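Local coordinates for protein SAM-dependent methyltransferase (Streptococcus pneumoniae, PDB 3KR9) that probably transfers a methyl group from S-adenosylmethionine to N1 of adenine 22 in tRNA, using a class I Rossmann-like methyltransferase fold, at residues A[29-34]-A[66-71]; A[18-23]-A[86-91]; A[190-195]-A[212-217]; A[125-130]-A[151-156]. One frame throughout, in Å; residues are numbered along the deposited sequence.

Contact 1. Residues A[29-34]-A[66-71]; sequences LPIELV and EKIQVR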
loop_
_atom_site.group_PDB
_atom_site.type_symbol
_atom_site.label_atom_id
_atom_site.label_comp_id
_atom_site.label_asym_id
_atom_site.label_seq_id
_atom_site.Cartn_x
_atom_site.Cartn_y
_atom_site.Cartn_z
ATOM N N LEU A 29 -8.275 -10.798 -6.002
ATOM C CA LEU A 29 -7.193 -10.200 -6.795
ATOM C C LEU A 29 -6.344 -11.263 -7.543
ATOM O O LEU A 29 -6.225 -11.238 -8.801
ATOM C CB LEU A 29 -6.358 -9.256 -5.922
ATOM C CG LEU A 29 -5.044 -8.742 -6.520
ATOM C CD1 LEU A 29 -5.415 -7.794 -7.683
ATOM C CD2 LEU A 29 -4.245 -7.982 -5.400
ATOM N N PRO A 30 -5.762 -12.213 -6.809
ATOM C CA PRO A 30 -5.078 -13.281 -7.526
ATOM C C PRO A 30 -5.953 -14.080 -8.530
ATOM O O PRO A 30 -5.472 -14.423 -9.623
ATOM C CB PRO A 30 -4.523 -14.201 -6.412
ATOM C CG PRO A 30 -5.190 -13.719 -5.128
ATOM C CD PRO A 30 -5.638 -12.321 -5.336
ATOM N N ILE A 31 -7.192 -14.406 -8.146
ATOM C CA ILE A 31 -8.091 -15.080 -9.055
ATOM C C ILE A 31 -8.275 -14.301 -10.366
ATOM O O ILE A 31 -8.062 -14.839 -11.458
ATOM C CB ILE A 31 -9.439 -15.398 -8.392
ATOM C CG1 ILE A 31 -9.245 -16.461 -7.298
ATOM C CG2 ILE A 31 -10.501 -15.798 -9.482
ATOM C CD1 ILE A 31 -10.517 -16.732 -6.412
ATOM N N GLU A 32 -8.624 -13.041 -10.244
ATOM C CA GLU A 32 -8.727 -12.160 -11.347
ATOM C C GLU A 32 -7.468 -12.116 -12.242
ATOM O O GLU A 32 -7.584 -12.156 -13.475
ATOM C CB GLU A 32 -8.977 -10.750 -10.814
ATOM C CG GLU A 32 -8.914 -9.727 -11.939
ATOM C CD GLU A 32 -10.082 -9.873 -12.958
ATOM O OE1 GLU A 32 -11.120 -10.488 -12.624
ATOM O OE2 GLU A 32 -9.939 -9.317 -14.070
ATOM N N LEU A 33 -6.292 -11.924 -11.618
ATOM C CA LEU A 33 -5.026 -11.846 -12.312
ATOM C C LEU A 33 -4.682 -13.124 -13.072
ATOM O O LEU A 33 -4.105 -13.052 -14.195
ATOM C CB LEU A 33 -3.862 -11.436 -11.354
ATOM C CG LEU A 33 -3.935 -9.936 -10.934
ATOM C CD1 LEU A 33 -3.001 -9.552 -9.794
ATOM C CD2 LEU A 33 -3.670 -9.006 -12.109
ATOM N N VAL A 34 -5.028 -14.292 -12.516
ATOM C CA VAL A 34 -4.689 -15.524 -13.214
ATOM C C VAL A 34 -5.693 -15.691 -14.345
ATOM O O VAL A 34 -5.342 -16.092 -15.448
ATOM C CB VAL A 34 -4.753 -16.762 -12.369
ATOM C CG1 VAL A 34 -4.598 -18.020 -13.245
ATOM C CG2 VAL A 34 -3.657 -16.752 -11.207
ATOM N N GLU A 66 -4.536 -25.416 -9.021
ATOM C CA GLU A 66 -3.180 -25.677 -9.562
ATOM C C GLU A 66 -2.360 -24.388 -9.732
ATOM O O GLU A 66 -1.166 -24.452 -9.976
ATOM C CB GLU A 66 -3.249 -26.395 -10.925
ATOM C CG GLU A 66 -3.883 -27.779 -10.814
ATOM C CD GLU A 66 -3.080 -28.667 -9.918
ATOM O OE1 GLU A 66 -1.877 -28.378 -9.747
ATOM O OE2 GLU A 66 -3.626 -29.650 -9.381
ATOM N N LYS A 67 -3.014 -23.228 -9.630
ATOM C CA LYS A 67 -2.333 -21.963 -9.923
ATOM C C LYS A 67 -2.328 -20.988 -8.750
ATOM O O LYS A 67 -1.543 -20.038 -8.733
ATOM C CB LYS A 67 -2.978 -21.265 -11.138
ATOM C CG LYS A 67 -2.966 -22.105 -12.437
ATOM C CD LYS A 67 -3.096 -21.182 -13.641
ATOM C CE LYS A 67 -2.770 -21.887 -14.937
ATOM N NZ LYS A 67 -1.869 -23.012 -14.630
ATOM N N ILE A 68 -3.213 -21.201 -7.787
ATOM C CA ILE A 68 -3.234 -20.368 -6.585
ATOM C C ILE A 68 -3.265 -21.210 -5.322
ATOM O O ILE A 68 -4.241 -21.962 -5.072
ATOM C CB ILE A 68 -4.438 -19.397 -6.611
ATOM C CG1 ILE A 68 -4.452 -18.610 -7.924
ATOM C CG2 ILE A 68 -4.500 -18.474 -5.351
ATOM C CD1 ILE A 68 -5.730 -17.743 -8.075
ATOM N N GLN A 69 -2.182 -21.091 -4.534
ATOM C CA GLN A 69 -2.115 -21.697 -3.197
ATOM C C GLN A 69 -2.609 -20.714 -2.190
ATOM O O GLN A 69 -2.333 -19.482 -2.301
ATOM C CB GLN A 69 -0.681 -22.103 -2.832
ATOM C CG GLN A 69 -0.112 -23.215 -3.716
ATOM C CD GLN A 69 1.382 -23.319 -3.530
ATOM O OE1 GLN A 69 1.864 -23.936 -2.559
ATOM N NE2 GLN A 69 2.118 -22.645 -4.390
ATOM N N VAL A 70 -3.320 -21.242 -1.188
ATOM C CA VAL A 70 -3.834 -20.438 -0.085
ATOM C C VAL A 70 -3.167 -20.974 1.189
ATOM O O VAL A 70 -3.171 -22.191 1.439
ATOM C CB VAL A 70 -5.369 -20.519 0.079
ATOM C CG1 VAL A 70 -5.855 -19.472 1.157
ATOM C CG2 VAL A 70 -6.064 -20.306 -1.272
ATOM N N ARG A 71 -2.537 -20.081 1.937
ATOM C CA ARG A 71 -1.773 -20.504 3.093
ATOM C C ARG A 71 -2.196 -19.712 4.308
ATOM O O ARG A 71 -2.457 -18.476 4.204
ATOM C CB ARG A 71 -0.279 -20.310 2.810
ATOM C CG ARG A 71 0.255 -21.200 1.712
ATOM C CD ARG A 71 1.703 -20.852 1.394
ATOM N NE ARG A 71 2.279 -21.789 0.429
ATOM C CZ ARG A 71 3.483 -21.623 -0.115
ATOM N NH1 ARG A 71 4.222 -20.584 0.258
ATOM N NH2 ARG A 71 3.972 -22.499 -0.991
#
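Ile68 drives its CD1 methyl against the N-terminal half of helix 28-35, where it settles on backbone as much as on side chains. The methyl lies 3.6 Å from the amide N of Ile31 and 3.7 Å from the carbonyl O of Pro30, both in the first turn. Around this seat, CG1 of Ile31 comes to 3.8 Å from the same CD1 with the two side chains crossed nearly at a right angle, while Pro30 adds the edge of its ring through CB. The CG1 branch of Ile68 turns beside its own backbone N (chi1 -53°), an orientation that carries CD1 toward the helix. Val34 closes this buried part from the C-terminal side: its CG2 packs 3.9 Å from CG1 of Ile68, the two side chains running past each other in opposite senses.

The other methyl of Val34 marks the looser margin. CG1 lies 3.5 Å from CD of Lys67, so the valine meets the aliphatic stem of a partly exposed lysine, whose terminal part then bends away from the helix. The ammonium NZ takes no part here and lies close to the like charge of Lys40.

Between the side chains the contact is apolar, and the helix runs almost antiparallel to strand 68-72, at 170° with 10.0 Å between the short axes. Helix 28-35 is the crossover of the beta-alpha-beta unit joining strands 17-22 and 39-46, its flank reached by Ile68 of edge strand 68-72, as in the Rossmann-like fold of class I methyltransferases.

Contact 2. Residues A[18-23]-A[86-91]; sequences ILLDVG and SVITIA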
loop_
_atom_site.group_PDB
_atom_site.type_symbol
_atom_site.label_atom_id
_atom_site.label_comp_id
_atom_site.label_asym_id
_atom_site.label_seq_id
_atom_site.Cartn_x
_atom_site.Cartn_y
_atom_site.Cartn_z
ATOM N N ILE A 18 4.966 -14.181 -10.501
ATOM C CA ILE A 18 4.439 -15.056 -9.470
ATOM C C ILE A 18 4.121 -14.145 -8.271
ATOM O O ILE A 18 5.012 -13.444 -7.794
ATOM C CB ILE A 18 5.457 -16.121 -9.071
ATOM C CG1 ILE A 18 5.663 -17.122 -10.231
ATOM C CG2 ILE A 18 4.995 -16.845 -7.799
ATOM C CD1 ILE A 18 6.382 -18.373 -9.793
ATOM N N LEU A 19 2.854 -14.120 -7.821
ATOM C CA LEU A 19 2.381 -13.092 -6.875
ATOM C C LEU A 19 2.169 -13.633 -5.467
ATOM O O LEU A 19 1.524 -14.677 -5.304
ATOM C CB LEU A 19 1.048 -12.526 -7.372
ATOM C CG LEU A 19 0.243 -11.486 -6.559
ATOM C CD1 LEU A 19 0.939 -10.155 -6.314
ATOM C CD2 LEU A 19 -1.259 -11.246 -7.038
ATOM N N LEU A 20 2.621 -12.905 -4.454
ATOM C CA LEU A 20 2.104 -13.163 -3.097
ATOM C C LEU A 20 1.163 -12.020 -2.741
ATOM O O LEU A 20 1.580 -10.859 -2.783
ATOM C CB LEU A 20 3.248 -13.267 -2.050
ATOM C CG LEU A 20 2.796 -13.131 -0.587
ATOM C CD1 LEU A 20 1.943 -14.419 -0.224
ATOM C CD2 LEU A 20 3.977 -12.977 0.409
ATOM N N ASP A 21 -0.122 -12.323 -2.429
ATOM C CA ASP A 21 -1.072 -11.274 -2.044
ATOM C C ASP A 21 -1.300 -11.484 -0.541
ATOM O O ASP A 21 -1.908 -12.495 -0.166
ATOM C CB ASP A 21 -2.429 -11.436 -2.761
ATOM C CG ASP A 21 -3.389 -10.265 -2.491
ATOM O OD1 ASP A 21 -2.938 -9.132 -2.148
ATOM O OD2 ASP A 21 -4.629 -10.482 -2.628
ATOM N N VAL A 22 -0.811 -10.567 0.285
ATOM C CA VAL A 22 -0.820 -10.733 1.780
ATOM C C VAL A 22 -2.166 -10.327 2.391
ATOM O O VAL A 22 -2.599 -9.201 2.227
ATOM C CB VAL A 22 0.286 -9.899 2.455
ATOM C CG1 VAL A 22 0.213 -10.019 4.036
ATOM C CG2 VAL A 22 1.702 -10.291 1.953
ATOM N N GLY A 23 -2.821 -11.223 3.129
ATOM C CA GLY A 23 -4.129 -10.873 3.685
ATOM C C GLY A 23 -5.138 -10.715 2.550
ATOM O O GLY A 23 -5.945 -9.783 2.561
ATOM N N SER A 86 7.842 -13.029 -7.312
ATOM C CA SER A 86 8.531 -11.862 -7.894
ATOM C C SER A 86 7.826 -10.559 -7.519
ATOM O O SER A 86 8.414 -9.478 -7.618
ATOM C CB SER A 86 8.636 -11.980 -9.438
ATOM O OG SER A 86 7.327 -12.147 -10.023
ATOM N N VAL A 87 6.562 -10.649 -7.112
ATOM C CA VAL A 87 5.749 -9.435 -6.767
ATOM C C VAL A 87 4.921 -9.737 -5.498
ATOM O O VAL A 87 4.419 -10.829 -5.367
ATOM C CB VAL A 87 4.777 -9.052 -7.925
ATOM C CG1 VAL A 87 3.943 -7.803 -7.610
ATOM C CG2 VAL A 87 5.558 -8.853 -9.260
ATOM N N ILE A 88 4.799 -8.764 -4.581
ATOM C CA ILE A 88 4.018 -8.891 -3.395
ATOM C C ILE A 88 3.131 -7.642 -3.347
ATOM O O ILE A 88 3.581 -6.529 -3.626
ATOM C CB ILE A 88 4.913 -8.943 -2.126
ATOM C CG1 ILE A 88 5.799 -10.213 -2.109
ATOM C CG2 ILE A 88 4.066 -8.960 -0.858
ATOM C CD1 ILE A 88 6.900 -10.109 -0.994
ATOM N N THR A 89 1.841 -7.877 -3.116
ATOM C CA THR A 89 0.883 -6.825 -2.893
ATOM C C THR A 89 0.498 -6.936 -1.422
ATOM O O THR A 89 0.332 -8.056 -0.933
ATOM C CB THR A 89 -0.400 -7.083 -3.764
ATOM O OG1 THR A 89 -0.785 -8.453 -3.680
ATOM C CG2 THR A 89 -0.090 -6.843 -5.303
ATOM N N ILE A 90 0.328 -5.793 -0.750
ATOM C CA ILE A 90 -0.125 -5.735 0.616
ATOM C C ILE A 90 -0.999 -4.489 0.606
ATOM O O ILE A 90 -0.505 -3.361 0.473
ATOM C CB ILE A 90 1.049 -5.531 1.691
ATOM C CG1 ILE A 90 2.205 -6.507 1.443
ATOM C CG2 ILE A 90 0.459 -5.698 3.126
ATOM C CD1 ILE A 90 3.390 -6.494 2.536
ATOM N N ALA A 91 -2.307 -4.690 0.726
ATOM C CA ALA A 91 -3.279 -3.637 0.501
ATOM C C ALA A 91 -4.320 -3.707 1.624
ATOM O O ALA A 91 -4.549 -4.782 2.187
ATOM C CB ALA A 91 -3.964 -3.863 -0.843
HETATM O O HOH W 1 -3.184 -7.618 0.267
#
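Asp21 and Thr89 are joined through their side chains by the shortest direct bond between the strands: OG1 of Thr89 donates to OD1 of Asp21 over 2.7 Å, approaching from above the carboxylate plane, 41° out of it. Thr89 holds OG1 between its backbone N and carbonyl carbon (chi1 45°), facing the neighbouring strand. Water 1 also donates to OD1, and to Val22 O, while accepting from Ala91 N; the other carboxylate oxygen is held by Ser24. Backbone bonds continue the pairing, the straightest being Val22 N to Thr89 O at 3.0 Å (178°). At the start of the strands Ile18 O receives Ser86 N at 2.9 Å and a longer Val87 N, while OG of Ser86 accepts from Ile18 N.

These are the first and fourth strands of the Rossmann-like methyltransferase sheet, adjacent and parallel at its centre, where the strand order 3-2-1-4-5 reverses direction.

Beyond the polar groups, CD1 of Leu19 lies 3.6 Å from CG2 of Thr89, on the face covered by Leu29 and Leu33 of helix 28-35. On the opposite face Leu20 and Ile88 lie side by side, and CG2 of Val22 sits 3.9 Å from both Ile88 CG2 and Ile90 CG1.

Contact 3. Residues A[190-195]-A[212-217]; sequences EKLEFA and DKIQAI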
loop_
_atom_site.group_PDB
_atom_site.type_symbol
_atom_site.label_atom_id
_atom_site.label_comp_id
_atom_site.label_asym_id
_atom_site.label_seq_id
_atom_site.Cartn_x
_atom_site.Cartn_y
_atom_site.Cartn_z
ATOM N N GLU A 190 -8.518 21.830 5.575
ATOM C CA GLU A 190 -9.665 22.337 6.328
ATOM C C GLU A 190 -9.876 21.633 7.658
ATOM O O GLU A 190 -10.203 22.285 8.650
ATOM C CB GLU A 190 -10.945 22.416 5.497
ATOM C CG GLU A 190 -11.512 21.131 5.032
ATOM C CD GLU A 190 -12.285 21.325 3.728
ATOM O OE1 GLU A 190 -11.775 22.071 2.849
ATOM O OE2 GLU A 190 -13.393 20.749 3.587
ATOM N N LYS A 191 -9.654 20.318 7.716
ATOM C CA LYS A 191 -9.685 19.665 9.025
ATOM C C LYS A 191 -8.706 20.346 9.982
ATOM O O LYS A 191 -9.073 20.697 11.110
ATOM C CB LYS A 191 -9.389 18.159 8.949
ATOM C CG LYS A 191 -10.547 17.330 8.446
ATOM C CD LYS A 191 -10.210 15.834 8.546
ATOM C CE LYS A 191 -10.742 15.065 7.353
ATOM N NZ LYS A 191 -10.303 13.624 7.427
ATOM N N LEU A 192 -7.461 20.512 9.547
ATOM C CA LEU A 192 -6.445 21.154 10.379
ATOM C C LEU A 192 -6.844 22.578 10.737
ATOM O O LEU A 192 -6.636 23.035 11.865
ATOM C CB LEU A 192 -5.093 21.161 9.676
ATOM C CG LEU A 192 -4.511 19.772 9.396
ATOM C CD1 LEU A 192 -3.497 19.886 8.291
ATOM C CD2 LEU A 192 -3.885 19.240 10.662
ATOM N N GLU A 193 -7.417 23.287 9.778
ATOM C CA GLU A 193 -7.789 24.671 10.036
ATOM C C GLU A 193 -8.929 24.765 11.041
ATOM O O GLU A 193 -9.016 25.719 11.807
ATOM C CB GLU A 193 -8.058 25.428 8.727
ATOM C CG GLU A 193 -6.771 26.042 8.205
ATOM C CD GLU A 193 -6.890 26.666 6.836
ATOM O OE1 GLU A 193 -6.076 27.579 6.549
ATOM O OE2 GLU A 193 -7.765 26.234 6.047
ATOM N N PHE A 194 -9.775 23.747 11.071
ATOM C CA PHE A 194 -10.859 23.720 12.026
ATOM C C PHE A 194 -10.342 23.382 13.426
ATOM O O PHE A 194 -10.747 24.007 14.414
ATOM C CB PHE A 194 -11.931 22.723 11.597
ATOM C CG PHE A 194 -13.122 22.709 12.495
ATOM C CD1 PHE A 194 -14.283 23.396 12.146
ATOM C CD2 PHE A 194 -13.083 22.025 13.712
ATOM C CE1 PHE A 194 -15.392 23.396 12.994
ATOM C CE2 PHE A 194 -14.182 22.023 14.563
ATOM C CZ PHE A 194 -15.342 22.709 14.199
ATOM N N ALA A 195 -9.451 22.398 13.519
ATOM C CA ALA A 195 -8.911 21.996 14.816
ATOM C C ALA A 195 -8.095 23.124 15.434
ATOM O O ALA A 195 -8.156 23.357 16.640
ATOM C CB ALA A 195 -8.064 20.742 14.690
ATOM N N ASP A 212 2.404 24.468 10.895
ATOM C CA ASP A 212 3.412 23.978 9.956
ATOM C C ASP A 212 2.784 22.972 8.991
ATOM O O ASP A 212 3.151 22.906 7.828
ATOM C CB ASP A 212 4.586 23.330 10.713
ATOM C CG ASP A 212 5.344 24.321 11.582
ATOM O OD1 ASP A 212 5.189 25.532 11.370
ATOM O OD2 ASP A 212 6.105 23.896 12.477
ATOM N N LYS A 213 1.825 22.195 9.480
ATOM C CA LYS A 213 1.181 21.171 8.633
ATOM C C LYS A 213 0.390 21.831 7.509
ATOM O O LYS A 213 0.376 21.372 6.376
ATOM C CB LYS A 213 0.271 20.267 9.486
ATOM C CG LYS A 213 1.058 19.171 10.219
ATOM C CD LYS A 213 0.197 18.352 11.167
ATOM C CE LYS A 213 1.096 17.548 12.126
ATOM N NZ LYS A 213 0.320 16.485 12.812
ATOM N N ILE A 214 -0.295 22.915 7.870
ATOM C CA ILE A 214 -1.123 23.684 6.954
ATOM C C ILE A 214 -0.284 24.340 5.881
ATOM O O ILE A 214 -0.632 24.296 4.706
ATOM C CB ILE A 214 -1.946 24.754 7.710
ATOM C CG1 ILE A 214 -2.975 24.089 8.634
ATOM C CG2 ILE A 214 -2.653 25.670 6.741
ATOM C CD1 ILE A 214 -3.544 25.043 9.715
ATOM N N GLN A 215 0.837 24.945 6.261
ATOM C CA GLN A 215 1.729 25.552 5.251
ATOM C C GLN A 215 2.278 24.505 4.314
ATOM O O GLN A 215 2.391 24.739 3.104
ATOM C CB GLN A 215 2.908 26.256 5.924
ATOM C CG GLN A 215 2.517 27.541 6.605
ATOM C CD GLN A 215 1.994 28.555 5.613
ATOM O OE1 GLN A 215 0.786 28.685 5.427
ATOM N NE2 GLN A 215 2.908 29.254 4.934
ATOM N N ALA A 216 2.665 23.363 4.878
ATOM C CA ALA A 216 3.245 22.282 4.067
ATOM C C ALA A 216 2.269 21.961 2.973
ATOM O O ALA A 216 2.647 21.840 1.814
ATOM C CB ALA A 216 3.511 21.032 4.909
ATOM N N ILE A 217 0.992 21.836 3.348
ATOM C CA ILE A 217 -0.043 21.529 2.371
ATOM C C ILE A 217 -0.175 22.646 1.330
ATOM O O ILE A 217 -0.181 22.377 0.135
ATOM C CB ILE A 217 -1.404 21.208 3.055
ATOM C CG1 ILE A 217 -1.307 19.891 3.850
ATOM C CG2 ILE A 217 -2.539 21.119 2.038
ATOM C CD1 ILE A 217 -2.426 19.687 4.890
#
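This is a helix-helix contact within the C-terminal antiparallel pair formed by helices 179-198 and 204-221, its centre about 24 Å from the centre of the chain and away from the central sheet. The segments run in nearly opposite directions, at 154°, with axes 9.7 Å apart at their closest. Leu192 is the residue on which the packing turns. Its CB lies 3.8 Å from CG1 of Ile214, and its CD1 reaches down the partner helix to CD1 of Ile217 at 3.6 Å, the two side chains meeting at a slant. The same CD1 rests 4.0 Å from CB of Lys213, crossing the lysine stem roughly at right angles; Lys213 then extends away from the partner helix. Ile214 is flanked on its other side by Glu193, whose CG touches the CD1 methyl at 3.7 Å. With CG1 of Ile214 lying beside its own backbone N (chi1 -66°), that methyl sits between the leucine stem and the glutamate.

Trp185 and Ala189 of helix 179-198 continue the apolar seam around Ile217, and Phe169 of helix 164-169 also packs on it. The carboxylate of Glu193 makes a salt bridge through OE1 to Lys218, one turn beyond Ile214 on the facing helix. Cohesion between these segments thus rests on hydrophobic burial, with charged residues supplying methylene groups at the margin while their polar ends remain near solvent.

Contact 4. Residues A[125-130]-A[151-156]; sequences DLRIWL and EILVVE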
loop_
_atom_site.group_PDB
_atom_site.type_symbol
_atom_site.label_atom_id
_atom_site.label_comp_id
_atom_site.label_asym_id
_atom_site.label_seq_id
_atom_site.Cartn_x
_atom_site.Cartn_y
_atom_site.Cartn_z
ATOM N N ASP A 125 5.068 7.439 7.569
ATOM C CA ASP A 125 5.909 6.477 8.340
ATOM C C ASP A 125 6.269 5.255 7.517
ATOM O O ASP A 125 7.340 4.710 7.664
ATOM C CB ASP A 125 5.226 5.951 9.651
ATOM C CG ASP A 125 4.723 7.096 10.541
ATOM O OD1 ASP A 125 5.462 8.069 10.681
ATOM O OD2 ASP A 125 3.592 7.057 11.051
ATOM N N LEU A 126 5.406 4.804 6.637
ATOM C CA LEU A 126 5.857 3.698 5.785
ATOM C C LEU A 126 7.007 4.171 4.818
ATOM O O LEU A 126 7.852 3.371 4.430
ATOM C CB LEU A 126 4.677 3.183 4.913
ATOM C CG LEU A 126 4.927 2.077 3.885
ATOM C CD1 LEU A 126 5.612 0.811 4.498
ATOM C CD2 LEU A 126 3.517 1.691 3.264
ATOM N N ARG A 127 6.969 5.429 4.375
ATOM C CA ARG A 127 7.969 5.871 3.367
ATOM C C ARG A 127 9.332 5.933 4.088
ATOM O O ARG A 127 10.361 5.618 3.519
ATOM C CB ARG A 127 7.579 7.229 2.758
ATOM C CG ARG A 127 6.441 7.167 1.789
ATOM C CD ARG A 127 6.325 8.535 0.983
ATOM N NE ARG A 127 5.213 8.482 0.043
ATOM C CZ ARG A 127 3.965 8.822 0.356
ATOM N NH1 ARG A 127 3.687 9.355 1.553
ATOM N NH2 ARG A 127 3.004 8.703 -0.559
ATOM N N ILE A 128 9.308 6.344 5.360
ATOM C CA ILE A 128 10.539 6.407 6.226
ATOM C C ILE A 128 11.078 4.996 6.409
ATOM O O ILE A 128 12.265 4.691 6.229
ATOM C CB ILE A 128 10.171 7.081 7.571
ATOM C CG1 ILE A 128 9.925 8.561 7.315
ATOM C CG2 ILE A 128 11.249 6.804 8.738
ATOM C CD1 ILE A 128 9.081 9.231 8.374
ATOM N N TRP A 129 10.188 4.100 6.724
ATOM C CA TRP A 129 10.602 2.709 6.885
ATOM C C TRP A 129 11.251 2.179 5.620
ATOM O O TRP A 129 12.348 1.582 5.673
ATOM C CB TRP A 129 9.404 1.823 7.269
ATOM C CG TRP A 129 9.909 0.482 7.629
ATOM C CD1 TRP A 129 10.311 0.066 8.860
ATOM C CD2 TRP A 129 10.138 -0.607 6.726
ATOM N NE1 TRP A 129 10.770 -1.246 8.769
ATOM C CE2 TRP A 129 10.703 -1.657 7.466
ATOM C CE3 TRP A 129 9.961 -0.774 5.343
ATOM C CZ2 TRP A 129 11.044 -2.889 6.891
ATOM C CZ3 TRP A 129 10.329 -1.984 4.762
ATOM C CH2 TRP A 129 10.826 -3.050 5.556
ATOM N N LEU A 130 10.602 2.393 4.470
ATOM C CA LEU A 130 11.113 1.884 3.194
ATOM C C LEU A 130 12.504 2.397 2.926
ATOM O O LEU A 130 13.437 1.621 2.629
ATOM C CB LEU A 130 10.195 2.298 2.010
ATOM C CG LEU A 130 8.864 1.553 1.977
ATOM C CD1 LEU A 130 7.827 2.329 1.168
ATOM C CD2 LEU A 130 9.062 0.099 1.460
ATOM N N GLU A 151 -3.751 5.830 -1.108
ATOM C CA GLU A 151 -2.464 5.909 -1.854
ATOM C C GLU A 151 -1.969 4.490 -2.124
ATOM O O GLU A 151 -2.248 3.576 -1.323
ATOM C CB GLU A 151 -1.427 6.673 -1.018
ATOM C CG GLU A 151 -1.859 8.118 -0.736
ATOM C CD GLU A 151 -0.777 8.904 -0.056
ATOM O OE1 GLU A 151 0.346 8.391 -0.017
ATOM O OE2 GLU A 151 -1.034 10.013 0.461
ATOM N N ILE A 152 -1.304 4.309 -3.261
ATOM C CA ILE A 152 -0.623 3.051 -3.649
ATOM C C ILE A 152 0.880 3.380 -3.909
ATOM O O ILE A 152 1.193 4.272 -4.719
ATOM C CB ILE A 152 -1.246 2.462 -4.967
ATOM C CG1 ILE A 152 -2.727 2.073 -4.744
ATOM C CG2 ILE A 152 -0.402 1.282 -5.533
ATOM C CD1 ILE A 152 -3.475 1.852 -6.045
ATOM N N LEU A 153 1.803 2.665 -3.238
ATOM C CA LEU A 153 3.220 2.886 -3.398
ATOM C C LEU A 153 3.819 1.670 -4.074
ATOM O O LEU A 153 3.572 0.534 -3.637
ATOM C CB LEU A 153 3.903 3.045 -2.045
ATOM C CG LEU A 153 3.767 4.362 -1.303
ATOM C CD1 LEU A 153 2.333 4.911 -1.294
ATOM C CD2 LEU A 153 4.311 4.138 0.148
ATOM N N VAL A 154 4.599 1.907 -5.137
ATOM C CA VAL A 154 5.277 0.800 -5.831
ATOM C C VAL A 154 6.767 0.916 -5.499
ATOM O O VAL A 154 7.321 1.990 -5.569
ATOM C CB VAL A 154 5.133 0.875 -7.367
ATOM C CG1 VAL A 154 5.679 -0.443 -8.008
ATOM C CG2 VAL A 154 3.640 1.137 -7.830
ATOM N N VAL A 155 7.422 -0.190 -5.174
ATOM C CA VAL A 155 8.691 -0.120 -4.503
ATOM C C VAL A 155 9.541 -1.197 -5.073
ATOM O O VAL A 155 9.042 -2.309 -5.384
ATOM C CB VAL A 155 8.504 -0.417 -2.968
ATOM C CG1 VAL A 155 9.864 -0.446 -2.262
ATOM C CG2 VAL A 155 7.522 0.613 -2.346
ATOM N N GLU A 156 10.822 -0.887 -5.258
ATOM C CA GLU A 156 11.756 -1.920 -5.676
ATOM C C GLU A 156 13.030 -1.674 -4.869
ATOM O O GLU A 156 13.131 -0.648 -4.219
ATOM C CB GLU A 156 11.994 -1.815 -7.201
ATOM C CG GLU A 156 10.650 -1.949 -7.951
ATOM C CD GLU A 156 10.770 -1.871 -9.477
ATOM O OE1 GLU A 156 11.758 -1.311 -9.986
ATOM O OE2 GLU A 156 9.875 -2.396 -10.164
HETATM O O HOH W 2 0.794 10.551 2.105
#
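Helix 125-130 and strand 151-156 run almost exactly parallel, 3° apart, with their short axes separated by 11.3 Å. The helix packs on one face of the sheet of the Rossmann-like methyltransferase fold, over its antiparallel end, where strand 148-157 is inserted between strands 114-119 and 135-145. In the apolar layer CD2 of Leu153 meets CD2 of Leu126 at 4.0 Å, the two leucines overlapping head to tail, and CD1 of Leu130 approaches that same Leu153 methyl from further along the helix. The ends of Leu130 and Val155 meet, with CD2 of the leucine 3.8 Å from CG1 of the valine. Phe135 and Leu117, from the two flanking strands, pack against Val155 as well.

Polar contacts gather at the N-terminal end of the strand segment. Arg127 leaves the helix with CG beside its own backbone N (chi1 -74°) and stays extended as far as NE, which carries the guanidinium across Leu153 to Glu151. CD2 of Leu153 lies over one guanidinium face, and the carboxylate stands at the edge. The buried arginine has several further acceptors: NE pairs with Glu140 and NH1 bonds to the carbonyl of Val167, which probably fixes the rotation of the group. Glu151 is likewise shared, its OE2 forming a salt bridge to Lys184. Between the two segments the salt bridge runs from NH2 of Arg127 to OE1 of Glu151 at 2.7 Å, on the syn side of the carboxylate and 27° out of its plane.

Contacts 1, 2 and 4 all belong to the seven-stranded sheet, whereas contact 3 joins two helices, its centre about 23 Å from that of contact 4 and about 43 Å from that of contact 1. Contact 2 is strand-to-strand pairing in the buried interior, rich in backbone bonds; contacts 1 and 4 lay helices on strands and are buried too, but contact 1 is apolar between its side chains and contact 4 adds an internal ion pair. Contacts 1 and 2 touch directly: CD1 of Leu33 lies 3.7 Å from CD2 of Leu19, and strand 17-22 leads into helix 28-35. Only contact 3 counts exposed residues among those that touch.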